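Local coordinates for Lmo0135 protein (Listeria monocytogenes EGD-e, PDB 5ISU) that probably binds peptides outside the cell as the substrate-binding protein CtaP of an ABC transporter, at residues N230-I234 with V471-R477; G18-V24 with L206-R212; L279-L283 with K326-L330; Y260-N266 with Y421-H425. All blocks are in the same frame, centred on the assembly; numbering follows the deposited sequence. Where two conformers were deposited one is given.

Interaction 1: residues N230-I234 with V471-R477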
loop_
_atom_site.group_PDB
_atom_site.type_symbol
_atom_site.label_atom_id
_atom_site.label_comp_id
_atom_site.label_asym_id
_atom_site.label_seq_id
_atom_site.Cartn_x
_atom_site.Cartn_y
_atom_site.Cartn_z
ATOM N N ASN A 230 -17.181 2.434 -16.964
ATOM C CA ASN A 230 -17.327 0.973 -16.988
ATOM C C ASN A 230 -16.744 0.253 -15.768
ATOM O O ASN A 230 -17.123 -0.884 -15.497
ATOM C CB ASN A 230 -16.596 0.425 -18.206
ATOM C CG ASN A 230 -17.123 0.977 -19.510
ATOM O OD1 ASN A 230 -16.387 1.629 -20.252
ATOM N ND2 ASN A 230 -18.406 0.756 -19.778
ATOM N N LEU A 231 -15.828 0.914 -15.057
ATOM C CA LEU A 231 -15.107 0.314 -13.940
ATOM C C LEU A 231 -14.624 1.368 -12.955
ATOM O O LEU A 231 -14.134 2.408 -13.354
ATOM C CB LEU A 231 -13.862 -0.454 -14.470
ATOM C CG LEU A 231 -12.789 -0.878 -13.427
ATOM C CD1 LEU A 231 -13.365 -1.818 -12.381
ATOM C CD2 LEU A 231 -11.571 -1.513 -14.096
ATOM N N LYS A 232 -14.790 1.098 -11.673
ATOM C CA LYS A 232 -14.329 2.014 -10.634
ATOM C C LYS A 232 -14.400 1.359 -9.272
ATOM O O LYS A 232 -15.067 0.335 -9.082
ATOM C CB LYS A 232 -15.218 3.273 -10.577
ATOM C CG LYS A 232 -16.654 2.971 -10.140
ATOM C CD LYS A 232 -17.615 4.130 -10.335
ATOM C CE LYS A 232 -17.277 5.324 -9.469
ATOM N NZ LYS A 232 -17.372 5.044 -8.010
ATOM N N SER A 233 -13.746 2.005 -8.324
ATOM C CA SER A 233 -13.793 1.637 -6.926
ATOM C C SER A 233 -15.084 2.197 -6.312
ATOM O O SER A 233 -15.531 3.285 -6.670
ATOM C CB SER A 233 -12.597 2.230 -6.203
ATOM O OG SER A 233 -11.400 1.725 -6.783
ATOM N N ILE A 234 -15.652 1.444 -5.374
ATOM C CA ILE A 234 -16.886 1.782 -4.693
ATOM C C ILE A 234 -16.636 1.819 -3.186
ATOM O O ILE A 234 -15.871 1.020 -2.666
ATOM C CB ILE A 234 -17.967 0.693 -4.966
ATOM C CG1 ILE A 234 -18.142 0.445 -6.463
ATOM C CG2 ILE A 234 -19.306 1.055 -4.335
ATOM C CD1 ILE A 234 -18.486 1.678 -7.274
ATOM N N VAL A 471 -13.355 -2.522 -2.842
ATOM C CA VAL A 471 -14.494 -2.971 -3.664
ATOM C C VAL A 471 -14.482 -2.293 -5.027
ATOM O O VAL A 471 -14.271 -1.076 -5.113
ATOM C CB VAL A 471 -15.842 -2.637 -2.986
ATOM C CG1 VAL A 471 -17.002 -3.216 -3.775
ATOM C CG2 VAL A 471 -15.877 -3.178 -1.565
ATOM N N LEU A 472 -14.697 -3.087 -6.072
ATOM C CA LEU A 472 -14.799 -2.596 -7.437
ATOM C C LEU A 472 -16.153 -2.952 -8.022
ATOM O O LEU A 472 -16.745 -3.985 -7.690
ATOM C CB LEU A 472 -13.804 -3.287 -8.358
ATOM C CG LEU A 472 -12.329 -3.112 -8.088
ATOM C CD1 LEU A 472 -11.573 -4.067 -8.994
ATOM C CD2 LEU A 472 -11.907 -1.660 -8.285
ATOM N N ALA A 473 -16.584 -2.125 -8.963
ATOM C CA ALA A 473 -17.777 -2.376 -9.727
ATOM C C ALA A 473 -17.301 -2.401 -11.178
ATOM O O ALA A 473 -16.645 -1.458 -11.634
ATOM C CB ALA A 473 -18.808 -1.288 -9.505
ATOM N N LEU A 474 -17.606 -3.493 -11.876
ATOM C CA LEU A 474 -17.220 -3.690 -13.275
ATOM C C LEU A 474 -18.456 -3.983 -14.124
ATOM O O LEU A 474 -19.144 -4.958 -13.870
ATOM C CB LEU A 474 -16.256 -4.881 -13.403
ATOM C CG LEU A 474 -15.871 -5.275 -14.838
ATOM C CD1 LEU A 474 -15.173 -4.097 -15.490
ATOM C CD2 LEU A 474 -14.985 -6.521 -14.936
ATOM N N ASP A 475 -18.687 -3.163 -15.149
ATOM C CA ASP A 475 -19.809 -3.324 -16.090
ATOM C C ASP A 475 -19.894 -4.820 -16.507
ATOM O O ASP A 475 -18.894 -5.421 -16.970
ATOM C CB ASP A 475 -19.605 -2.348 -17.264
ATOM C CG ASP A 475 -20.646 -2.476 -18.373
ATOM O OD1 ASP A 475 -21.379 -3.492 -18.471
ATOM O OD2 ASP A 475 -20.682 -1.549 -19.217
ATOM N N SER A 476 -21.081 -5.403 -16.309
ATOM C CA SER A 476 -21.329 -6.831 -16.571
ATOM C C SER A 476 -21.037 -7.310 -17.973
ATOM O O SER A 476 -20.879 -8.498 -18.171
ATOM C CB SER A 476 -22.749 -7.252 -16.153
ATOM O OG SER A 476 -22.819 -7.340 -14.741
ATOM N N ARG A 477 -20.945 -6.403 -18.934
ATOM C CA ARG A 477 -20.587 -6.778 -20.299
ATOM C C ARG A 477 -19.086 -7.157 -20.433
ATOM O O ARG A 477 -18.675 -7.674 -21.476
ATOM C CB ARG A 477 -20.879 -5.626 -21.262
ATOM C CG ARG A 477 -22.318 -5.106 -21.259
ATOM C CD ARG A 477 -22.484 -3.956 -22.239
ATOM N NE ARG A 477 -21.473 -2.922 -22.030
ATOM C CZ ARG A 477 -21.265 -1.874 -22.827
ATOM N NH1 ARG A 477 -22.018 -1.675 -23.908
ATOM N NH2 ARG A 477 -20.288 -1.012 -22.535
HETATM O O HOH W 1 -13.221 0.107 -2.141
#
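Asn230 and Asp475 close one end of this short antiparallel pairing with their side chains abreast and pointing the same way. Asp475 N gives a nearly straight 2.8 Å bond to Asn230 O. Asn230 ND2 reaches Asp475 OD2 on its anti side at 3.3 Å, the amide and carboxylate planes 34° apart, while Asn230 OD1 is taken by the backbone N of Ile21. With CG anti to the backbone N (chi1 176°), the Asp475 carboxylate also reaches forward along its own chain: OD1 accepts from Arg477 N at 3.0 Å, an Asx turn, and OD2 forms a salt bridge with Arg477 NE, whose hydrogen bond is weak. Further along, Lys232 and Ala473 are the hydrogen-bonded pair, flanked by the non-hydrogen-bonded pairs Leu231-Leu474 and Ser233-Leu472. Ile234 lays CG1 against Ala473 CB (3.6 Å) on the side facing helix 217-225; on the other side Leu231 CB meets Leu474 CD1 at 4.0 Å. Lys232 folds back through two bends to place NZ on Ser233 O at 2.9 Å, and also bonds Asn221. Strand 231-233 is thus joined to the end of the long strand 462-475, and the aspartate, held by Asn230 and Arg477 together, would probably stay ionised.

Interaction 2: residues G18-V24 with L206-R212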
loop_
_atom_site.group_PDB
_atom_site.type_symbol
_atom_site.label_atom_id
_atom_site.label_comp_id
_atom_site.label_asym_id
_atom_site.label_seq_id
_atom_site.Cartn_x
_atom_site.Cartn_y
_atom_site.Cartn_z
ATOM N N GLY A 18 -12.758 -2.748 -28.582
ATOM C CA GLY A 18 -13.680 -2.157 -27.658
ATOM C C GLY A 18 -12.903 -1.246 -26.738
ATOM O O GLY A 18 -11.673 -1.299 -26.673
ATOM N N SER A 19 -13.647 -0.419 -26.013
ATOM C CA SER A 19 -13.086 0.554 -25.126
ATOM C C SER A 19 -13.485 0.235 -23.696
ATOM O O SER A 19 -14.494 -0.413 -23.457
ATOM C CB SER A 19 -13.634 1.938 -25.487
ATOM O OG SER A 19 -13.439 2.259 -26.850
ATOM N N LEU A 20 -12.671 0.700 -22.756
ATOM C CA LEU A 20 -12.945 0.571 -21.326
ATOM C C LEU A 20 -12.675 1.929 -20.712
ATOM O O LEU A 20 -11.630 2.524 -20.960
ATOM C CB LEU A 20 -12.046 -0.456 -20.651
ATOM C CG LEU A 20 -12.248 -0.644 -19.135
ATOM C CD1 LEU A 20 -13.589 -1.280 -18.838
ATOM C CD2 LEU A 20 -11.147 -1.505 -18.552
ATOM N N ILE A 21 -13.631 2.408 -19.921
ATOM C CA ILE A 21 -13.539 3.687 -19.236
ATOM C C ILE A 21 -13.428 3.369 -17.758
ATOM O O ILE A 21 -14.300 2.694 -17.213
ATOM C CB ILE A 21 -14.814 4.516 -19.438
ATOM C CG1 ILE A 21 -15.132 4.663 -20.922
ATOM C CG2 ILE A 21 -14.652 5.885 -18.808
ATOM C CD1 ILE A 21 -14.163 5.555 -21.650
ATOM N N ILE A 22 -12.361 3.844 -17.117
ATOM C CA ILE A 22 -12.130 3.584 -15.695
ATOM C C ILE A 22 -12.221 4.875 -14.898
ATOM O O ILE A 22 -11.588 5.869 -15.236
ATOM C CB ILE A 22 -10.749 2.963 -15.474
ATOM C CG1 ILE A 22 -10.521 1.806 -16.448
ATOM C CG2 ILE A 22 -10.579 2.535 -14.009
ATOM C CD1 ILE A 22 -9.188 1.116 -16.262
ATOM N N GLY A 23 -12.999 4.850 -13.829
ATOM C CA GLY A 23 -13.204 6.051 -13.011
ATOM C C GLY A 23 -12.151 6.163 -11.930
ATOM O O GLY A 23 -11.892 5.191 -11.228
ATOM N N VAL A 24 -11.494 7.318 -11.858
ATOM C CA VAL A 24 -10.520 7.602 -10.798
ATOM C C VAL A 24 -10.957 8.918 -10.149
ATOM O O VAL A 24 -11.752 9.674 -10.730
ATOM C CB VAL A 24 -9.078 7.660 -11.309
ATOM C CG1 VAL A 24 -8.678 6.312 -11.861
ATOM C CG2 VAL A 24 -8.899 8.738 -12.362
ATOM N N LEU A 206 -8.894 -5.487 -25.227
ATOM C CA LEU A 206 -9.530 -4.169 -25.363
ATOM C C LEU A 206 -8.551 -3.244 -26.099
ATOM O O LEU A 206 -7.344 -3.233 -25.835
ATOM C CB LEU A 206 -9.914 -3.587 -24.002
ATOM C CG LEU A 206 -10.977 -4.389 -23.229
ATOM C CD1 LEU A 206 -11.011 -3.983 -21.763
ATOM C CD2 LEU A 206 -12.358 -4.260 -23.862
ATOM N N ASP A 207 -9.090 -2.473 -27.021
ATOM C CA ASP A 207 -8.303 -1.586 -27.846
ATOM C C ASP A 207 -7.930 -0.267 -27.139
ATOM O O ASP A 207 -6.790 0.164 -27.221
ATOM C CB ASP A 207 -9.080 -1.311 -29.151
ATOM C CG ASP A 207 -8.340 -0.371 -30.096
ATOM O OD1 ASP A 207 -7.086 -0.426 -30.146
ATOM O OD2 ASP A 207 -9.019 0.414 -30.800
ATOM N N LYS A 208 -8.883 0.372 -26.464
ATOM C CA LYS A 208 -8.626 1.661 -25.786
ATOM C C LYS A 208 -9.030 1.665 -24.325
ATOM O O LYS A 208 -9.992 1.009 -23.952
ATOM C CB LYS A 208 -9.372 2.781 -26.489
ATOM C CG LYS A 208 -8.985 2.931 -27.933
ATOM C CD LYS A 208 -9.536 4.216 -28.472
ATOM C CE LYS A 208 -9.246 4.360 -29.943
ATOM N NZ LYS A 208 -9.700 5.707 -30.377
ATOM N N VAL A 209 -8.260 2.375 -23.500
ATOM C CA VAL A 209 -8.553 2.509 -22.076
ATOM C C VAL A 209 -8.440 3.975 -21.727
ATOM O O VAL A 209 -7.445 4.618 -22.046
ATOM C CB VAL A 209 -7.613 1.681 -21.192
ATOM C CG1 VAL A 209 -7.861 1.971 -19.716
ATOM C CG2 VAL A 209 -7.799 0.196 -21.451
ATOM N N THR A 210 -9.475 4.501 -21.086
ATOM C CA THR A 210 -9.512 5.892 -20.702
ATOM C C THR A 210 -9.706 5.942 -19.210
ATOM O O THR A 210 -10.549 5.220 -18.680
ATOM C CB THR A 210 -10.699 6.623 -21.368
ATOM O OG1 THR A 210 -10.599 6.509 -22.787
ATOM C CG2 THR A 210 -10.737 8.117 -20.983
ATOM N N PHE A 211 -8.895 6.747 -18.528
ATOM C CA PHE A 211 -9.056 6.954 -17.089
ATOM C C PHE A 211 -9.803 8.259 -16.949
ATOM O O PHE A 211 -9.253 9.312 -17.266
ATOM C CB PHE A 211 -7.714 7.008 -16.358
ATOM C CG PHE A 211 -7.039 5.670 -16.256
ATOM C CD1 PHE A 211 -7.297 4.830 -15.176
ATOM C CD2 PHE A 211 -6.175 5.236 -17.244
ATOM C CE1 PHE A 211 -6.689 3.594 -15.072
ATOM C CE2 PHE A 211 -5.572 3.986 -17.159
ATOM C CZ PHE A 211 -5.817 3.174 -16.068
ATOM N N ARG A 212 -11.061 8.166 -16.504
ATOM C CA ARG A 212 -11.959 9.326 -16.335
ATOM C C ARG A 212 -11.916 9.896 -14.917
ATOM O O ARG A 212 -12.249 9.216 -13.960
ATOM C CB ARG A 212 -13.391 8.901 -16.686
ATOM C CG ARG A 212 -14.499 9.910 -16.427
ATOM C CD ARG A 212 -14.319 11.210 -17.182
ATOM N NE ARG A 212 -14.380 11.054 -18.636
ATOM C CZ ARG A 212 -14.251 12.064 -19.501
ATOM N NH1 ARG A 212 -14.054 13.315 -19.069
ATOM N NH2 ARG A 212 -14.312 11.826 -20.810
HETATM O O HOH W 2 -11.740 4.139 -23.516
#
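Ile22 leans alongside Phe211 on the buried side of two parallel strands, both side chains pointing the same way. From the backbone outward, Ile22 CB sits 3.9 Å from Phe211 CD1 and about as far from Thr210 O. Its CG1 passes the same carbonyl oxygen, and CG2 lies near the CD1-CE1 side of the ring. Since CG1 stands anti to the carbonyl carbon (chi1 -48°) and the chain then extends, CD1 ends between Phe211 CE1 at 3.7 Å and Val209 CG1 at 3.8 Å. Val24 CG1 comes to the ring edge, near its plane, and Thr43 and Ile44 of helix 39-48 also touch the ring. Strand 19-24, close to the N-terminus, pairs in parallel with strand 208-213 of a mixed sheet, at a signed crossing angle of -23°; its other edge bonds the backbone of Asn230 and Leu231. Backbone bonds alternate from strand to strand, among them Ile22 N to Thr210 O at 2.8 Å. At the start, Gly18 O accepts from both Asp207 N and Lys208 N. Leu206 CD1 packs on Leu20 CB at 3.8 Å beside Tyr478. On the more exposed side Ile21, modelled in two conformers, lies beside Thr210 and Arg212 in one of them. A water there bonds Leu20 O at 3.0 Å and Thr210 OG1 at 2.7 Å.

Interaction 3: residues L279-L283 with K326-L330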
loop_
_atom_site.group_PDB
_atom_site.type_symbol
_atom_site.label_atom_id
_atom_site.label_comp_id
_atom_site.label_asym_id
_atom_site.label_seq_id
_atom_site.Cartn_x
_atom_site.Cartn_y
_atom_site.Cartn_z
ATOM N N LEU A 279 -7.581 0.239 27.359
ATOM C CA LEU A 279 -8.214 0.837 26.180
ATOM C C LEU A 279 -8.303 -0.133 25.000
ATOM O O LEU A 279 -8.856 0.213 23.947
ATOM C CB LEU A 279 -7.478 2.114 25.763
ATOM C CG LEU A 279 -7.394 3.238 26.801
ATOM C CD1 LEU A 279 -6.496 4.367 26.311
ATOM C CD2 LEU A 279 -8.770 3.774 27.185
ATOM N N SER A 280 -7.728 -1.323 25.170
ATOM C CA SER A 280 -7.809 -2.378 24.171
ATOM C C SER A 280 -8.924 -3.342 24.608
ATOM O O SER A 280 -9.832 -3.688 23.820
ATOM C CB SER A 280 -6.467 -3.116 24.041
ATOM O OG SER A 280 -5.431 -2.213 23.715
ATOM N N TYR A 281 -8.846 -3.775 25.854
ATOM C CA TYR A 281 -9.862 -4.663 26.435
ATOM C C TYR A 281 -11.280 -4.096 26.429
ATOM O O TYR A 281 -12.237 -4.846 26.554
ATOM C CB TYR A 281 -9.518 -5.024 27.884
ATOM C CG TYR A 281 -8.503 -6.125 28.056
ATOM C CD1 TYR A 281 -8.811 -7.434 27.684
ATOM C CD2 TYR A 281 -7.284 -5.892 28.694
ATOM C CE1 TYR A 281 -7.901 -8.465 27.872
ATOM C CE2 TYR A 281 -6.377 -6.925 28.904
ATOM C CZ TYR A 281 -6.692 -8.205 28.489
ATOM O OH TYR A 281 -5.793 -9.220 28.684
ATOM N N ALA A 282 -11.424 -2.780 26.336
ATOM C CA ALA A 282 -12.756 -2.182 26.300
ATOM C C ALA A 282 -13.437 -2.332 24.931
ATOM O O ALA A 282 -14.636 -2.082 24.811
ATOM C CB ALA A 282 -12.674 -0.704 26.670
ATOM N N LEU A 283 -12.681 -2.769 23.923
ATOM C CA LEU A 283 -13.173 -2.827 22.553
ATOM C C LEU A 283 -13.436 -4.226 22.015
ATOM O O LEU A 283 -12.882 -5.204 22.514
ATOM C CB LEU A 283 -12.148 -2.142 21.645
ATOM C CG LEU A 283 -11.684 -0.738 22.053
ATOM C CD1 LEU A 283 -10.564 -0.252 21.150
ATOM C CD2 LEU A 283 -12.839 0.250 22.038
ATOM N N LYS A 326 -12.240 -6.444 33.292
ATOM C CA LYS A 326 -10.781 -6.421 33.415
ATOM C C LYS A 326 -10.247 -5.051 33.027
ATOM O O LYS A 326 -9.247 -4.595 33.580
ATOM C CB LYS A 326 -10.122 -7.497 32.562
ATOM C CG LYS A 326 -8.621 -7.583 32.774
ATOM C CD LYS A 326 -8.010 -8.726 31.990
ATOM C CE LYS A 326 -6.536 -8.893 32.330
ATOM N NZ LYS A 326 -5.905 -10.008 31.563
ATOM N N ALA A 327 -10.915 -4.401 32.077
ATOM C CA ALA A 327 -10.524 -3.061 31.662
ATOM C C ALA A 327 -10.644 -2.100 32.827
ATOM O O ALA A 327 -9.782 -1.244 33.000
ATOM C CB ALA A 327 -11.370 -2.573 30.503
ATOM N N LYS A 328 -11.720 -2.230 33.608
ATOM C CA LYS A 328 -11.925 -1.386 34.802
ATOM C C LYS A 328 -10.788 -1.604 35.814
ATOM O O LYS A 328 -10.308 -0.657 36.425
ATOM C CB LYS A 328 -13.315 -1.613 35.428
ATOM C CG LYS A 328 -14.451 -0.979 34.622
ATOM C CD LYS A 328 -15.847 -1.258 35.185
ATOM C CE LYS A 328 -16.255 -2.720 35.002
ATOM N NZ LYS A 328 -17.644 -3.051 35.454
ATOM N N LYS A 329 -10.374 -2.860 35.970
ATOM C CA LYS A 329 -9.243 -3.222 36.835
ATOM C C LYS A 329 -7.946 -2.524 36.420
ATOM O O LYS A 329 -7.231 -1.989 37.260
ATOM C CB LYS A 329 -9.017 -4.753 36.829
ATOM C CG LYS A 329 -9.551 -5.518 38.036
ATOM C CD LYS A 329 -8.510 -5.496 39.156
ATOM C CE LYS A 329 -8.949 -6.246 40.407
ATOM N NZ LYS A 329 -10.058 -5.561 41.125
ATOM N N LEU A 330 -7.659 -2.534 35.125
ATOM C CA LEU A 330 -6.426 -1.937 34.602
ATOM C C LEU A 330 -6.386 -0.405 34.667
ATOM O O LEU A 330 -5.339 0.181 34.987
ATOM C CB LEU A 330 -6.166 -2.439 33.181
ATOM C CG LEU A 330 -5.732 -3.907 33.169
ATOM C CD1 LEU A 330 -6.011 -4.560 31.829
ATOM C CD2 LEU A 330 -4.262 -4.043 33.558
#
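Tyr281 turns one ring face to the aliphatic chain of Lys326, which runs obliquely across it. Lys326 CD stands over that face in a CH-pi contact, 4.0 Å from the ring centroid and 21° off the normal, shifted toward the hydroxyl end. The lysine is fully extended, with CG anti to the backbone N (chi1 -174°), and this carries its amino group past the rim, where NZ donates a 3.0 Å hydrogen bond to Tyr281 OH. One residue thus uses its methylenes on the ring and its charged end on the phenol oxygen, a pairing that would probably polarise the hydroxyl. The contact joins the C-terminal end of helix 273-281 to helix 324-334 in this family 5 solute-binding protein. The backbones come nearest at Tyr281 and Ala327, where the methyl of Ala327 lies 4.0 Å from Tyr281 CB and, less closely, faces Ala282. Leu330, one turn on from Lys326, sends CD1 obliquely against the ring at Tyr281 CD2, 3.6 Å away, while its side chain also touches Glu274, Gln277 and Ala278 of helix 273-281. Tyr320 meets the ring edge-to-face, and the backbone of Tyr281 bonds that of Asp323, whose OD1 accepts from Lys326 N at the start of the second helix.

Interaction 4: residues Y260-N266 with Y421-H425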
loop_
_atom_site.group_PDB
_atom_site.type_symbol
_atom_site.label_atom_id
_atom_site.label_comp_id
_atom_site.label_asym_id
_atom_site.label_seq_id
_atom_site.Cartn_x
_atom_site.Cartn_y
_atom_site.Cartn_z
ATOM N N TYR A 260 -6.062 0.938 12.136
ATOM C CA TYR A 260 -5.662 0.854 13.528
ATOM C C TYR A 260 -5.722 2.172 14.270
ATOM O O TYR A 260 -5.842 3.226 13.671
ATOM C CB TYR A 260 -4.242 0.311 13.612
ATOM C CG TYR A 260 -3.163 1.227 13.093
ATOM C CD1 TYR A 260 -2.986 1.426 11.730
ATOM C CD2 TYR A 260 -2.321 1.893 13.955
ATOM C CE1 TYR A 260 -2.005 2.263 11.239
ATOM C CE2 TYR A 260 -1.305 2.726 13.482
ATOM C CZ TYR A 260 -1.154 2.910 12.123
ATOM O OH TYR A 260 -0.168 3.738 11.641
ATOM N N ALA A 261 -5.636 2.085 15.593
ATOM C CA ALA A 261 -5.574 3.246 16.464
ATOM C C ALA A 261 -4.196 3.271 17.115
ATOM O O ALA A 261 -3.690 2.244 17.500
ATOM C CB ALA A 261 -6.641 3.153 17.522
ATOM N N THR A 262 -3.600 4.448 17.228
ATOM C CA THR A 262 -2.291 4.616 17.860
ATOM C C THR A 262 -2.477 5.252 19.218
ATOM O O THR A 262 -3.353 6.078 19.374
ATOM C CB THR A 262 -1.431 5.630 17.092
ATOM O OG1 THR A 262 -2.014 6.934 17.229
ATOM C CG2 THR A 262 -1.327 5.293 15.624
ATOM N N PHE A 263 -1.638 4.907 20.188
ATOM C CA PHE A 263 -1.690 5.542 21.526
ATOM C C PHE A 263 -0.465 6.438 21.620
ATOM O O PHE A 263 0.658 5.940 21.553
ATOM C CB PHE A 263 -1.701 4.512 22.652
ATOM C CG PHE A 263 -2.902 3.590 22.625
ATOM C CD1 PHE A 263 -4.172 4.079 22.872
ATOM C CD2 PHE A 263 -2.747 2.226 22.420
ATOM C CE1 PHE A 263 -5.273 3.237 22.856
ATOM C CE2 PHE A 263 -3.842 1.378 22.417
ATOM C CZ PHE A 263 -5.106 1.887 22.635
ATOM N N ASN A 264 -0.682 7.753 21.738
ATOM C CA ASN A 264 0.429 8.727 21.762
ATOM C C ASN A 264 1.182 8.743 23.089
ATOM O O ASN A 264 0.757 9.400 24.045
ATOM C CB ASN A 264 -0.087 10.138 21.462
ATOM C CG ASN A 264 1.036 11.132 21.158
ATOM O OD1 ASN A 264 2.218 10.832 21.318
ATOM N ND2 ASN A 264 0.664 12.316 20.688
ATOM N N GLU A 265 2.323 8.060 23.136
ATOM C CA GLU A 265 3.122 8.012 24.360
ATOM C C GLU A 265 3.791 9.343 24.759
ATOM O O GLU A 265 4.441 9.403 25.795
ATOM C CB GLU A 265 4.129 6.866 24.316
ATOM C CG GLU A 265 3.432 5.522 24.184
ATOM C CD GLU A 265 4.361 4.325 24.307
ATOM O OE1 GLU A 265 5.410 4.429 24.976
ATOM O OE2 GLU A 265 4.003 3.250 23.769
ATOM N N ASN A 266 3.657 10.389 23.939
ATOM C CA ASN A 266 4.160 11.719 24.338
ATOM C C ASN A 266 3.250 12.300 25.446
ATOM O O ASN A 266 3.676 13.182 26.195
ATOM C CB ASN A 266 4.281 12.688 23.155
ATOM C CG ASN A 266 5.451 12.357 22.235
ATOM O OD1 ASN A 266 6.352 11.584 22.595
ATOM N ND2 ASN A 266 5.460 12.971 21.050
ATOM N N TYR A 421 3.854 6.912 14.993
ATOM C CA TYR A 421 2.738 7.725 15.544
ATOM C C TYR A 421 2.510 7.581 17.051
ATOM O O TYR A 421 2.076 8.531 17.721
ATOM C CB TYR A 421 1.430 7.450 14.766
ATOM C CG TYR A 421 1.547 7.776 13.271
ATOM C CD1 TYR A 421 1.840 9.073 12.848
ATOM C CD2 TYR A 421 1.352 6.800 12.290
ATOM C CE1 TYR A 421 1.955 9.390 11.503
ATOM C CE2 TYR A 421 1.461 7.111 10.939
ATOM C CZ TYR A 421 1.761 8.413 10.554
ATOM O OH TYR A 421 1.874 8.752 9.232
ATOM N N SER A 422 2.831 6.404 17.575
ATOM C CA SER A 422 2.676 6.117 18.986
ATOM C C SER A 422 3.834 6.700 19.832
ATOM O O SER A 422 3.708 6.797 21.046
ATOM C CB SER A 422 2.578 4.605 19.193
ATOM O OG SER A 422 1.512 4.031 18.437
ATOM N N ASN A 423 4.939 7.083 19.184
ATOM C CA ASN A 423 6.136 7.633 19.858
ATOM C C ASN A 423 6.706 6.640 20.897
ATOM O O ASN A 423 7.222 7.037 21.952
ATOM C CB ASN A 423 5.844 9.006 20.488
ATOM C CG ASN A 423 5.411 10.036 19.464
ATOM O OD1 ASN A 423 6.164 10.379 18.568
ATOM N ND2 ASN A 423 4.194 10.562 19.619
ATOM N N TYR A 424 6.628 5.356 20.544
ATOM C CA TYR A 424 7.101 4.234 21.364
ATOM C C TYR A 424 8.613 4.050 21.220
ATOM O O TYR A 424 9.117 3.813 20.125
ATOM C CB TYR A 424 6.350 2.980 20.914
ATOM C CG TYR A 424 6.756 1.653 21.516
ATOM C CD1 TYR A 424 6.466 1.343 22.844
ATOM C CD2 TYR A 424 7.337 0.665 20.727
ATOM C CE1 TYR A 424 6.792 0.106 23.373
ATOM C CE2 TYR A 424 7.668 -0.568 21.255
ATOM C CZ TYR A 424 7.391 -0.845 22.571
ATOM O OH TYR A 424 7.722 -2.074 23.090
ATOM N N HIS A 425 9.330 4.156 22.336
ATOM C CA HIS A 425 10.791 4.046 22.333
ATOM C C HIS A 425 11.263 2.813 23.095
ATOM O O HIS A 425 11.198 2.762 24.329
ATOM C CB HIS A 425 11.414 5.320 22.908
ATOM C CG HIS A 425 10.859 6.574 22.311
ATOM N ND1 HIS A 425 10.929 6.849 20.960
ATOM C CD2 HIS A 425 10.224 7.627 22.877
ATOM C CE1 HIS A 425 10.352 8.013 20.718
ATOM N NE2 HIS A 425 9.923 8.509 21.865
HETATM O O HOH W 3 7.604 9.351 23.879
#
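The end of strand 248-263 and the turn that follows it meet the irregular segment 421-425 with their end-to-end directions 62° apart, joined by one backbone bond, Glu265 N to Ser422 O (2.8 Å). Asn264 OD1 is gripped from opposite faces of its amide plane: Asn423 ND2 comes at 2.6 Å, and Asn266 N at 3.0 Å closes an Asx turn. Asn423 ND2 keeps that bond within its own amide plane. The amides of Asn266 and Asn423 stack with planes 14° apart; their nitrogens, both donors, do not bond each other: Asn423 ND2 serves Asn264 OD1, and Asn266 ND2 the carbonyls of Arg388 and Asn390. A water links Asn266 OD1 with Asn423 O. Glu265 runs beside Tyr424, its OE2 at the ring edge 3.2 Å from CD1, carboxylate and ring 72° apart, while the phenol oxygen of Tyr424 bonds Asp459. Toward the strand, Thr262 CG2 packs on Tyr421 CB at 3.6 Å, and Tyr260 OH reaches the edge of the Tyr421 ring at CD2, 3.5 Å away, the two tyrosines crossing at about a right angle. The turn after the strand is therefore held largely by asparagine amides, whose donor and acceptor ends bind one another, the main-chain N of Asn266, the carbonyls of Arg388, Asn390 and Tyr393, and the Arg388 side chain.

Interactions 1 and 2 form one continuous region, centres 12 Å apart: Asn230 OD1 lies 2.9 Å from Ile21 N and Leu231 O 2.7 Å from Gly23 N, both probable hydrogen bonds, so strand 231-233 lies between strands 19-24 and 462-475. Interactions 3 and 4 make a second cluster on the other side of the chain's centre from interaction 2, their centres 18 Å apart; Phe263 CE1 touches Leu279 CB at 3.8 Å where strand 248-263 leads on to helix 273-281. Neighbouring strands 462-475 and 248-263 carry the connection from interaction 1 to interaction 4; the nearest atoms of the two are about 17 Å apart. Interactions 2 and 3 are farthest apart, about 51 Å between centres.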